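Local coordinates for putative MCP-type signal transduction protein (Campylobacter jejuni subsp. jejuni serotype O:2, PDB 4WY9) that probably senses chemical signals in the periplasm through its tandem-PAS sensory domain and relays them to the cell's chemotaxis machinery, at residues P86-Y89 / F90-S94; T9-T12 / E13-A17; Q241-Y244 / K245-E249. All coordinates share one frame; numbering follows the deposited sequence.

How the contacts relate
From the N terminus the chain meets contact 2, then contact 1, then contact 3. Each is local, joining neighbours or residues about a turn apart, so none closes a long loop, and the three follow in series without nesting or crossing. Contact 2 lies near the start of the long helix 8-51, against strands 264-274 and 277-286. Contact 1 shapes the short helix 88-93, which follows strand 78-83 in the chain and packs on helix 59-70 and strand 104-110. Contact 3 forms helix 241-249, which rests on strands 253-258 and 264-274 of the five-stranded sheet. Contacts 2 and 3 share strand 264-274, with centres about 19 Å apart; contact 1 lies about 58 Å from contact 2, between centres.

Contact 1 of 3, residues P86-Y89 / F90-S94; sequences PPEY and FKEES
Phe90 and Tyr89 meet edge to face, the edge of Phe90 directed at the face of Tyr89. Ring centroids 5.0 Å apart and planes at 89° define this T-shaped pair. A face of Phe90 receives Pro87, whose CD stands 3.8 Å from the ring centroid and only 4° off the normal, a CH-pi contact centred on the ring. Pro86 approaches the same ring obliquely, its CB 3.7 Å from Phe90 CD2. At the edge of the Tyr89 ring lies Glu93 OE2, 4.2 Å from Tyr89 CD1. With CG between the backbone N and the carbonyl carbon (chi1 88°), Tyr89 turns a face of its ring toward the edge of Phe90; its hydroxyl is held by Leu57 O and Ile59 N.

The backbone bonds run from each residue to the one three places earlier. Phe90 N donates to Pro87 O at 3.0 Å, coming from well above the carbonyl plane, while Lys91 N to Glu88 O and Glu92 N to Tyr89 O are weak. On the polar side a water donates to Glu88 OE2 (2.8 Å) and to Glu92 OE2 (2.6 Å), linking two carboxylates that are nearly perpendicular and probably easing their like charges. Lys91 NZ stays 4.7 Å from Glu88 OE1 and bonds to Gly102 O.

Phe90 also touches Ile59 and Ile62 of helix 59-70 and meets the ring of Phe104 on strand 104-110. The arrangement is that of a short, weakly bonded helix preceded by a Pro-Pro pair, its aromatic side turned into the first PDC sensor domain, a member of the Cache clan.

Contact 2 of 3, residues T9-T12 / E13-A17; sequences TKNT and EDILA
Near its N-terminal end, the long helix 8-51 carries Thr9 to Thr12 one turn before Glu13 to Leu16, bonded in the regular alpha-helical i to i+4 pattern. Glu13 N donates to Thr9 O at 2.9 Å with an N-H...O angle of 168°, and Asp14, Ile15 and Leu16 repeat this with Lys10, Asn11 and Thr12.

Thr9 and Glu13 run side by side. The Thr9 methyl CG2, anti to the backbone N, faces Glu13 OE2 at 3.5 Å, while Thr9 OG1 turns to Tyr266 OH. Thr12 and Leu16 likewise point the same way, CG2 lying 4.1 Å from Leu16 CD1; this buried side meets Tyr266 and Ala285 of the neighbouring strands. Asn11 has two conformers. In the one described, its ND2 lies 3.4 Å from CD1 of Ile15, a side chain that also reaches Lys203 and Tyr204, and a water donates to Asn11 OD1 (3.0 Å) and to Asp14 OD2 (2.6 Å).

Lys10 NZ stays 5.3 Å from Asp14 OD2, beyond salt-bridge range. The water bridge is conditional on that Asn11 conformer, whereas the four backbone bonds hold the turn itself.

Contact 3 of 3, residues Q241-Y244 / K245-E249; sequences QETY and KAISE
In the Ser248 conformer described, one of two, Tyr244 O accepts two hydrogen bonds from that residue. Ser248 N donates to it at 2.9 Å, continuing the i to i+4 series of the helix; the second bond, from Ser248 OG at 2.8 Å, is conditional on this conformer. The two donors arrive from opposite faces of the carbonyl plane, the hydroxyl 37° out of it. OG can fold back because it is anti to its own carbonyl carbon (chi1 -61°), which brings it beside the backbone N and over the preceding turn. The remaining backbone bonds are those of a regular alpha helix: Lys245 N reaches Gln241 O at 3.0 Å, Ile247 N reaches Thr243 O at 3.1 Å within the carbonyl plane, and Ala246 N reaches Glu242 O at a longer 3.3 Å.

These turns make up helix 241-249, which lies against the five-stranded antiparallel sheet of the second half of the sensory region, consistent with the PAS-like architecture of the tandem domain. Thr243 and Ala246 touch Phe255 of strand 253-258, and Ile247 joins Thr243 on Ile269 of strand 264-274.

Apolar contact within the helix is looser. Ile247 CD1 comes to the edge of the Tyr244 ring, near its plane, 4.5 Å from CD1 of that ring; the same methyl lies 4.2 Å from Thr243 CG2. The phenol is fixed at its far end, where Tyr244 OH bonds to Asn235 O, while its ring packs on Leu231 and Lys232 of helix 231-234.

Contact 1 of 3, residues P86-Y89 / F90-S94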
ATOM      1  N   PRO A  86      25.789   0.607   8.585  1.00 10.43           N
ATOM      2  CA  PRO A  86      25.745   0.412  10.026  1.00 11.16           C
ATOM      3  C   PRO A  86      27.090   0.019  10.640  1.00  9.86           C
ATOM      4  O   PRO A  86      27.976  -0.391   9.908  1.00 10.73           O
ATOM      5  CB  PRO A  86      24.760  -0.726  10.188  1.00 11.10           C
ATOM      6  CG  PRO A  86      24.992  -1.557   8.975  1.00 11.70           C
ATOM      7  CD  PRO A  86      25.221  -0.530   7.859  1.00 11.43           C
ATOM      8  N   PRO A  87      27.218   0.141  11.960  1.00 10.87           N
ATOM      9  CA  PRO A  87      28.333  -0.530  12.633  1.00 10.73           C
ATOM     10  C   PRO A  87      28.474  -1.956  12.164  1.00 11.27           C
ATOM     11  O   PRO A  87      27.462  -2.646  12.005  1.00 10.42           O
ATOM     12  CB  PRO A  87      27.938  -0.436  14.119  1.00 12.45           C
ATOM     13  CG  PRO A  87      27.057   0.768  14.193  1.00 12.52           C
ATOM     14  CD  PRO A  87      26.257   0.724  12.927  1.00 11.96           C
ATOM     15  N   GLU A  88      29.685  -2.440  11.967  1.00 11.28           N
ATOM     16  CA  GLU A  88      29.889  -3.784  11.450  1.00 11.64           C
ATOM     17  C   GLU A  88      29.313  -4.845  12.393  1.00 10.40           C
ATOM     18  O   GLU A  88      28.813  -5.876  11.938  1.00 12.68           O
ATOM     19  CB  GLU A  88      31.344  -4.072  11.182  1.00 15.08           C
ATOM     20  CG  GLU A  88      31.578  -5.371  10.437  1.00 21.47           C
ATOM     21  CD  GLU A  88      31.076  -5.348   8.984  1.00 22.53           C
ATOM     22  OE1 GLU A  88      30.789  -4.256   8.442  1.00 23.05           O
ATOM     23  OE2 GLU A  88      30.977  -6.443   8.410  1.00 29.12           O
ATOM     24  N   TYR A  89      29.282  -4.587  13.703  1.00  9.21           N
ATOM     25  CA  TYR A  89      28.786  -5.601  14.612  1.00  9.24           C
ATOM     26  C   TYR A  89      27.287  -5.871  14.391  1.00  9.67           C
ATOM     27  O   TYR A  89      26.803  -6.941  14.720  1.00 10.25           O
ATOM     28  CB  TYR A  89      29.086  -5.254  16.068  1.00  9.37           C
ATOM     29  CG  TYR A  89      28.064  -4.408  16.794  1.00  7.97           C
ATOM     30  CD1 TYR A  89      27.042  -4.994  17.509  1.00  9.60           C
ATOM     31  CD2 TYR A  89      28.154  -3.012  16.808  1.00  8.19           C
ATOM     32  CE1 TYR A  89      26.122  -4.221  18.213  1.00  8.54           C
ATOM     33  CE2 TYR A  89      27.252  -2.237  17.513  1.00  7.87           C
ATOM     34  CZ  TYR A  89      26.222  -2.855  18.201  1.00  8.50           C
ATOM     35  OH  TYR A  89      25.309  -2.117  18.915  1.00  8.54           O
ATOM     36  N   PHE A  90      26.568  -4.897  13.842  1.00  8.70           N
ATOM     37  CA  PHE A  90      25.159  -5.111  13.517  1.00  8.91           C
ATOM     38  C   PHE A  90      24.971  -6.348  12.628  1.00  9.54           C
ATOM     39  O   PHE A  90      24.066  -7.145  12.822  1.00  9.71           O
ATOM     40  CB  PHE A  90      24.560  -3.899  12.810  1.00  8.88           C
ATOM     41  CG  PHE A  90      24.130  -2.757  13.701  1.00  8.89           C
ATOM     42  CD1 PHE A  90      24.736  -2.486  14.898  1.00  9.32           C
ATOM     43  CD2 PHE A  90      23.110  -1.922  13.292  1.00  8.46           C
ATOM     44  CE1 PHE A  90      24.323  -1.412  15.655  1.00  9.34           C
ATOM     45  CE2 PHE A  90      22.714  -0.859  14.032  1.00  9.07           C
ATOM     46  CZ  PHE A  90      23.318  -0.614  15.234  1.00  9.89           C
ATOM     47  N   LYS A  91      25.823  -6.463  11.616  1.00 10.37           N
ATOM     48  CA  LYS A  91      25.711  -7.534  10.652  1.00 11.32           C
ATOM     49  C   LYS A  91      25.994  -8.885  11.294  1.00 12.39           C
ATOM     50  O   LYS A  91      25.471  -9.915  10.899  1.00 15.03           O
ATOM     51  CB  LYS A  91      26.650  -7.278   9.454  1.00 11.70           C
ATOM     52  CG  LYS A  91      26.265  -6.049   8.640  1.00 15.27           C
ATOM     53  CD  LYS A  91      27.090  -5.850   7.387  1.00 18.76           C
ATOM     54  CE  LYS A  91      26.572  -4.681   6.526  1.00 18.13           C
ATOM     55  NZ  LYS A  91      27.310  -4.576   5.237  1.00 18.82           N
ATOM     56  N   GLU A  92      26.866  -8.880  12.310  1.00 11.07           N
ATOM     57  CA  GLU A  92      27.259 -10.090  12.986  1.00 13.06           C
ATOM     58  C   GLU A  92      26.220 -10.568  14.005  1.00 12.76           C
ATOM     59  O   GLU A  92      26.315 -11.655  14.534  1.00 16.33           O
ATOM     60  CB  GLU A  92      28.653  -9.913  13.612  1.00 16.58           C
ATOM     61  CG  GLU A  92      29.710  -9.490  12.585  1.00 19.70           C
ATOM     62  CD  GLU A  92      31.116  -9.221  13.144  1.00 23.77           C
ATOM     63  OE1 GLU A  92      31.330  -9.223  14.385  1.00 23.92           O
ATOM     64  OE2 GLU A  92      32.041  -9.004  12.309  1.00 30.96           O
ATOM     65  N   GLU A  93      25.192  -9.752  14.272  1.00 12.06           N
ATOM     66  CA  GLU A  93      24.218 -10.131  15.288  1.00 13.70           C
ATOM     67  C   GLU A  93      23.275 -11.220  14.854  1.00 13.45           C
ATOM     68  O   GLU A  93      22.869 -12.036  15.683  1.00 18.07           O
ATOM     69  CB  GLU A  93      23.400  -8.923  15.743  1.00 15.04           C
ATOM     70  CG  GLU A  93      24.137  -8.022  16.672  1.00 17.37           C
ATOM     71  CD  GLU A  93      24.417  -8.679  18.006  1.00 18.78           C
ATOM     72  OE1 GLU A  93      23.423  -9.108  18.655  1.00 21.91           O
ATOM     73  OE2 GLU A  93      25.589  -8.777  18.412  1.00 18.16           O
ATOM     74  N   SER A  94      22.890 -11.234  13.581  1.00 12.68           N
ATOM     75  CA  SER A  94      21.984 -12.254  13.059  1.00 12.03           C
ATOM     76  C   SER A  94      22.124 -12.387  11.559  1.00 10.75           C
ATOM     77  O   SER A  94      22.160 -11.371  10.839  1.00 10.73           O
ATOM     78  CB  SER A  94      20.556 -11.927  13.396  1.00 14.35           C
ATOM     79  OG  SER A  94      19.645 -12.832  12.800  1.00 15.89           O
TER
HETATM   80  O   HOH W   1      31.399  -8.880   9.779  1.00 42.74           O

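Contact 2 of 3, residues T9-T12 / E13-A17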
ATOM      1  N   THR A   9     -32.314   3.639 -12.049  1.00  9.42           N
ATOM      2  CA  THR A   9     -31.058   4.243 -12.484  1.00  8.54           C
ATOM      3  C   THR A   9     -30.515   5.211 -11.436  1.00  9.13           C
ATOM      4  O   THR A   9     -29.355   5.108 -10.986  1.00  9.27           O
ATOM      5  CB  THR A   9     -31.184   4.944 -13.829  1.00  9.41           C
ATOM      6  OG1 THR A   9     -31.459   3.987 -14.854  1.00  9.45           O
ATOM      7  CG2 THR A   9     -29.921   5.725 -14.177  1.00 10.29           C
ATOM      8  N   LYS A  10     -31.337   6.151 -11.020  1.00 10.31           N
ATOM      9  CA  LYS A  10     -30.926   7.158 -10.039  1.00 11.04           C
ATOM     10  C   LYS A  10     -30.534   6.493  -8.729  1.00 11.27           C
ATOM     11  O   LYS A  10     -29.520   6.827  -8.107  1.00 11.32           O
ATOM     12  CB  LYS A  10     -32.047   8.162  -9.786  1.00 14.94           C
ATOM     13  CG  LYS A  10     -31.774   9.109  -8.639  1.00 20.39           C
ATOM     14  CD  LYS A  10     -33.024   9.868  -8.222  1.00 27.16           C
ATOM     15  CE  LYS A  10     -32.703  10.841  -7.116  1.00 32.00           C
ATOM     16  NZ  LYS A  10     -33.940  11.589  -6.684  1.00 42.24           N
ATOM     17  N   ASN A  11     -31.353   5.548  -8.282  0.59 10.39           N
ATOM     18  CA  ASN A  11     -31.065   4.894  -7.020  0.59 10.20           C
ATOM     19  C   ASN A  11     -29.770   4.077  -7.093  0.59  9.42           C
ATOM     20  O   ASN A  11     -28.971   4.079  -6.144  0.59 10.16           O
ATOM     21  CB  ASN A  11     -32.243   4.034  -6.599  0.59 11.51           C
ATOM     22  CG  ASN A  11     -32.191   3.652  -5.148  0.59 10.85           C
ATOM     23  OD1 ASN A  11     -31.827   4.502  -4.269  0.59 13.00           O
ATOM     24  ND2 ASN A  11     -32.514   2.410  -4.857  0.59 11.65           N
ATOM     25  N   THR A  12     -29.534   3.436  -8.230  1.00  9.68           N
ATOM     26  CA  THR A  12     -28.342   2.629  -8.412  1.00  8.38           C
ATOM     27  C   THR A  12     -27.113   3.522  -8.367  1.00  7.01           C
ATOM     28  O   THR A  12     -26.093   3.190  -7.752  1.00  7.64           O
ATOM     29  CB  THR A  12     -28.347   1.817  -9.711  1.00  9.54           C
ATOM     30  OG1 THR A  12     -29.475   0.942  -9.739  1.00 11.95           O
ATOM     31  CG2 THR A  12     -27.092   0.987  -9.869  1.00 11.23           C
ATOM     32  N   GLU A  13     -27.176   4.651  -9.053  1.00  7.86           N
ATOM     33  CA  GLU A  13     -26.079   5.615  -9.029  1.00  8.84           C
ATOM     34  C   GLU A  13     -25.784   6.049  -7.585  1.00  8.01           C
ATOM     35  O   GLU A  13     -24.625   6.109  -7.173  1.00  9.24           O
ATOM     36  CB  GLU A  13     -26.402   6.799  -9.914  1.00  9.99           C
ATOM     37  CG  GLU A  13     -26.472   6.445 -11.404  1.00 12.34           C
ATOM     38  CD  GLU A  13     -27.101   7.537 -12.287  1.00 14.69           C
ATOM     39  OE1 GLU A  13     -27.801   8.424 -11.752  1.00 17.81           O
ATOM     40  OE2 GLU A  13     -26.935   7.487 -13.536  1.00 13.87           O
ATOM     41  N   ASP A  14     -26.832   6.341  -6.824  1.00  7.70           N
ATOM     42  CA  ASP A  14     -26.634   6.807  -5.462  1.00  8.14           C
ATOM     43  C   ASP A  14     -26.074   5.693  -4.596  1.00  7.76           C
ATOM     44  O   ASP A  14     -25.231   5.924  -3.722  1.00  7.73           O
ATOM     45  CB  ASP A  14     -27.945   7.327  -4.864  1.00 10.24           C
ATOM     46  CG  ASP A  14     -28.411   8.622  -5.484  1.00 14.11           C
ATOM     47  OD1 ASP A  14     -27.618   9.328  -6.105  1.00 15.28           O
ATOM     48  OD2 ASP A  14     -29.616   8.945  -5.314  1.00 18.05           O
ATOM     49  N   ILE A  15     -26.556   4.491  -4.795  1.00  7.67           N
ATOM     50  CA  ILE A  15     -26.067   3.327  -4.046  1.00  7.54           C
ATOM     51  C   ILE A  15     -24.592   3.107  -4.341  1.00  7.02           C
ATOM     52  O   ILE A  15     -23.780   2.902  -3.411  1.00  7.21           O
ATOM     53  CB  ILE A  15     -26.892   2.070  -4.364  1.00  8.30           C
ATOM     54  CG1 ILE A  15     -28.283   2.193  -3.769  1.00  8.82           C
ATOM     55  CG2 ILE A  15     -26.217   0.799  -3.874  1.00 10.43           C
ATOM     56  CD1 ILE A  15     -29.316   1.239  -4.356  1.00  9.99           C
ATOM     57  N   LEU A  16     -24.217   3.139  -5.605  1.00  7.04           N
ATOM     58  CA  LEU A  16     -22.815   2.916  -5.970  1.00  7.24           C
ATOM     59  C   LEU A  16     -21.907   4.002  -5.377  1.00  7.02           C
ATOM     60  O   LEU A  16     -20.797   3.707  -4.885  1.00  7.63           O
ATOM     61  CB  LEU A  16     -22.648   2.830  -7.469  1.00  7.65           C
ATOM     62  CG  LEU A  16     -23.204   1.588  -8.131  1.00  8.11           C
ATOM     63  CD1 LEU A  16     -23.118   1.738  -9.650  1.00 10.29           C
ATOM     64  CD2 LEU A  16     -22.437   0.344  -7.693  1.00 10.74           C
ATOM     65  N   ALA A  17     -22.355   5.253  -5.389  1.00  7.18           N
ATOM     66  CA  ALA A  17     -21.571   6.327  -4.772  1.00  7.90           C
ATOM     67  C   ALA A  17     -21.367   6.057  -3.282  1.00  7.71           C
ATOM     68  O   ALA A  17     -20.276   6.249  -2.735  1.00  8.77           O
ATOM     69  CB  ALA A  17     -22.239   7.656  -4.997  1.00  7.18           C
TER
HETATM   70  O   HOH W   2     -31.589   7.432  -4.524  1.00 18.45           O

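Contact 3 of 3, residues Q241-Y244 / K245-E249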
ATOM      1  N   GLN A 241     -13.527   5.504 -21.023  1.00 12.11           N
ATOM      2  CA  GLN A 241     -12.604   6.605 -20.901  1.00 13.79           C
ATOM      3  C   GLN A 241     -13.060   7.721 -19.970  1.00 15.09           C
ATOM      4  O   GLN A 241     -12.234   8.369 -19.322  1.00 15.93           O
ATOM      5  CB  GLN A 241     -12.305   7.178 -22.289  1.00 15.58           C
ATOM      6  CG  GLN A 241     -11.639   6.190 -23.219  1.00 17.25           C
ATOM      7  CD  GLN A 241     -10.334   5.653 -22.699  1.00 18.73           C
ATOM      8  OE1 GLN A 241      -9.550   6.384 -22.096  1.00 19.08           O
ATOM      9  NE2 GLN A 241     -10.099   4.386 -22.914  1.00 20.04           N
ATOM     10  N   GLU A 242     -14.363   7.971 -19.889  1.00 15.38           N
ATOM     11  CA  GLU A 242     -14.858   9.005 -18.991  1.00 17.15           C
ATOM     12  C   GLU A 242     -14.497   8.662 -17.541  1.00 15.93           C
ATOM     13  O   GLU A 242     -14.117   9.544 -16.747  1.00 15.74           O
ATOM     14  CB  GLU A 242     -16.363   9.176 -19.113  1.00 19.86           C
ATOM     15  CG  GLU A 242     -16.871  10.358 -18.335  1.00 19.44           C
ATOM     16  CD  GLU A 242     -18.366  10.580 -18.491  1.00 23.48           C
ATOM     17  OE1 GLU A 242     -19.029   9.700 -19.104  1.00 25.65           O
ATOM     18  OE2 GLU A 242     -18.862  11.606 -17.972  1.00 23.58           O
ATOM     19  N   THR A 243     -14.652   7.405 -17.193  1.00 13.72           N
ATOM     20  CA  THR A 243     -14.323   6.929 -15.846  1.00 13.45           C
ATOM     21  C   THR A 243     -12.835   7.093 -15.592  1.00 12.79           C
ATOM     22  O   THR A 243     -12.422   7.519 -14.494  1.00 12.50           O
ATOM     23  CB  THR A 243     -14.784   5.484 -15.660  1.00 11.72           C
ATOM     24  OG1 THR A 243     -16.210   5.429 -15.824  1.00 12.09           O
ATOM     25  CG2 THR A 243     -14.400   4.941 -14.331  1.00 12.41           C
ATOM     26  N   TYR A 244     -12.006   6.740 -16.581  1.00 11.51           N
ATOM     27  CA  TYR A 244     -10.564   6.863 -16.407  1.00 12.91           C
ATOM     28  C   TYR A 244     -10.126   8.304 -16.191  1.00 14.95           C
ATOM     29  O   TYR A 244      -9.159   8.572 -15.464  1.00 15.16           O
ATOM     30  CB  TYR A 244      -9.814   6.287 -17.615  1.00 14.51           C
ATOM     31  CG  TYR A 244     -10.061   4.847 -17.882  1.00 13.27           C
ATOM     32  CD1 TYR A 244     -10.559   4.007 -16.891  1.00 13.15           C
ATOM     33  CD2 TYR A 244      -9.817   4.296 -19.135  1.00 12.17           C
ATOM     34  CE1 TYR A 244     -10.779   2.687 -17.126  1.00 12.11           C
ATOM     35  CE2 TYR A 244     -10.035   2.982 -19.382  1.00 11.86           C
ATOM     36  CZ  TYR A 244     -10.536   2.174 -18.385  1.00 10.96           C
ATOM     37  OH  TYR A 244     -10.781   0.858 -18.624  1.00 13.57           O
ATOM     38  N   LYS A 245     -10.805   9.236 -16.850  1.00 16.83           N
ATOM     39  CA  LYS A 245     -10.484  10.642 -16.667  1.00 19.50           C
ATOM     40  C   LYS A 245     -10.724  11.067 -15.211  1.00 18.91           C
ATOM     41  O   LYS A 245      -9.909  11.779 -14.631  1.00 19.08           O
ATOM     42  CB  LYS A 245     -11.303  11.532 -17.616  1.00 25.88           C
ATOM     43  CG  LYS A 245     -10.611  11.865 -18.899  1.00 34.84           C
ATOM     44  CD  LYS A 245     -10.856  13.295 -19.325  1.00 41.37           C
ATOM     45  CE  LYS A 245     -12.324  13.547 -19.613  1.00 47.68           C
ATOM     46  NZ  LYS A 245     -12.518  14.853 -20.319  1.00 50.21           N
ATOM     47  N   ALA A 246     -11.828  10.615 -14.631  1.00 17.52           N
ATOM     48  CA  ALA A 246     -12.116  10.919 -13.232  1.00 17.98           C
ATOM     49  C   ALA A 246     -11.053  10.380 -12.300  1.00 18.76           C
ATOM     50  O   ALA A 246     -10.620  11.047 -11.360  1.00 18.14           O
ATOM     51  CB  ALA A 246     -13.500  10.367 -12.829  1.00 20.31           C
ATOM     52  N   ILE A 247     -10.626   9.142 -12.566  1.00 15.13           N
ATOM     53  CA  ILE A 247      -9.566   8.538 -11.773  1.00 16.08           C
ATOM     54  C   ILE A 247      -8.296   9.330 -11.899  1.00 16.84           C
ATOM     55  O   ILE A 247      -7.659   9.643 -10.899  1.00 17.18           O
ATOM     56  CB  ILE A 247      -9.345   7.064 -12.167  1.00 12.82           C
ATOM     57  CG1 ILE A 247     -10.559   6.217 -11.814  1.00 13.72           C
ATOM     58  CG2 ILE A 247      -8.106   6.508 -11.502  1.00 15.00           C
ATOM     59  CD1 ILE A 247     -10.605   4.846 -12.491  1.00 12.64           C
ATOM     60  N   SER A 248      -7.924   9.671 -13.138  0.51 16.97           N
ATOM     61  CA  SER A 248      -6.664  10.363 -13.397  0.51 18.09           C
ATOM     62  C   SER A 248      -6.624  11.718 -12.697  0.51 20.72           C
ATOM     63  O   SER A 248      -5.560  12.188 -12.262  0.51 22.27           O
ATOM     64  CB  SER A 248      -6.464  10.527 -14.919  0.51 18.92           C
ATOM     65  OG  SER A 248      -6.399   9.263 -15.565  0.51 19.25           O
ATOM     66  N   GLU A 249      -7.785  12.340 -12.580  1.00 19.49           N
ATOM     67  CA  GLU A 249      -7.915  13.655 -11.992  1.00 21.04           C
ATOM     68  C   GLU A 249      -8.224  13.658 -10.501  1.00 18.73           C
ATOM     69  O   GLU A 249      -8.294  14.720  -9.876  1.00 20.78           O
ATOM     70  CB  GLU A 249      -8.978  14.422 -12.754  1.00 21.15           C
ATOM     71  CG  GLU A 249      -8.600  14.697 -14.201  1.00 27.69           C
ATOM     72  CD  GLU A 249      -9.759  15.193 -15.036  1.00 27.30           C
ATOM     73  OE1 GLU A 249     -10.861  15.339 -14.514  1.00 33.00           O
ATOM     74  OE2 GLU A 249      -9.577  15.379 -16.251  1.00 33.83           O
TER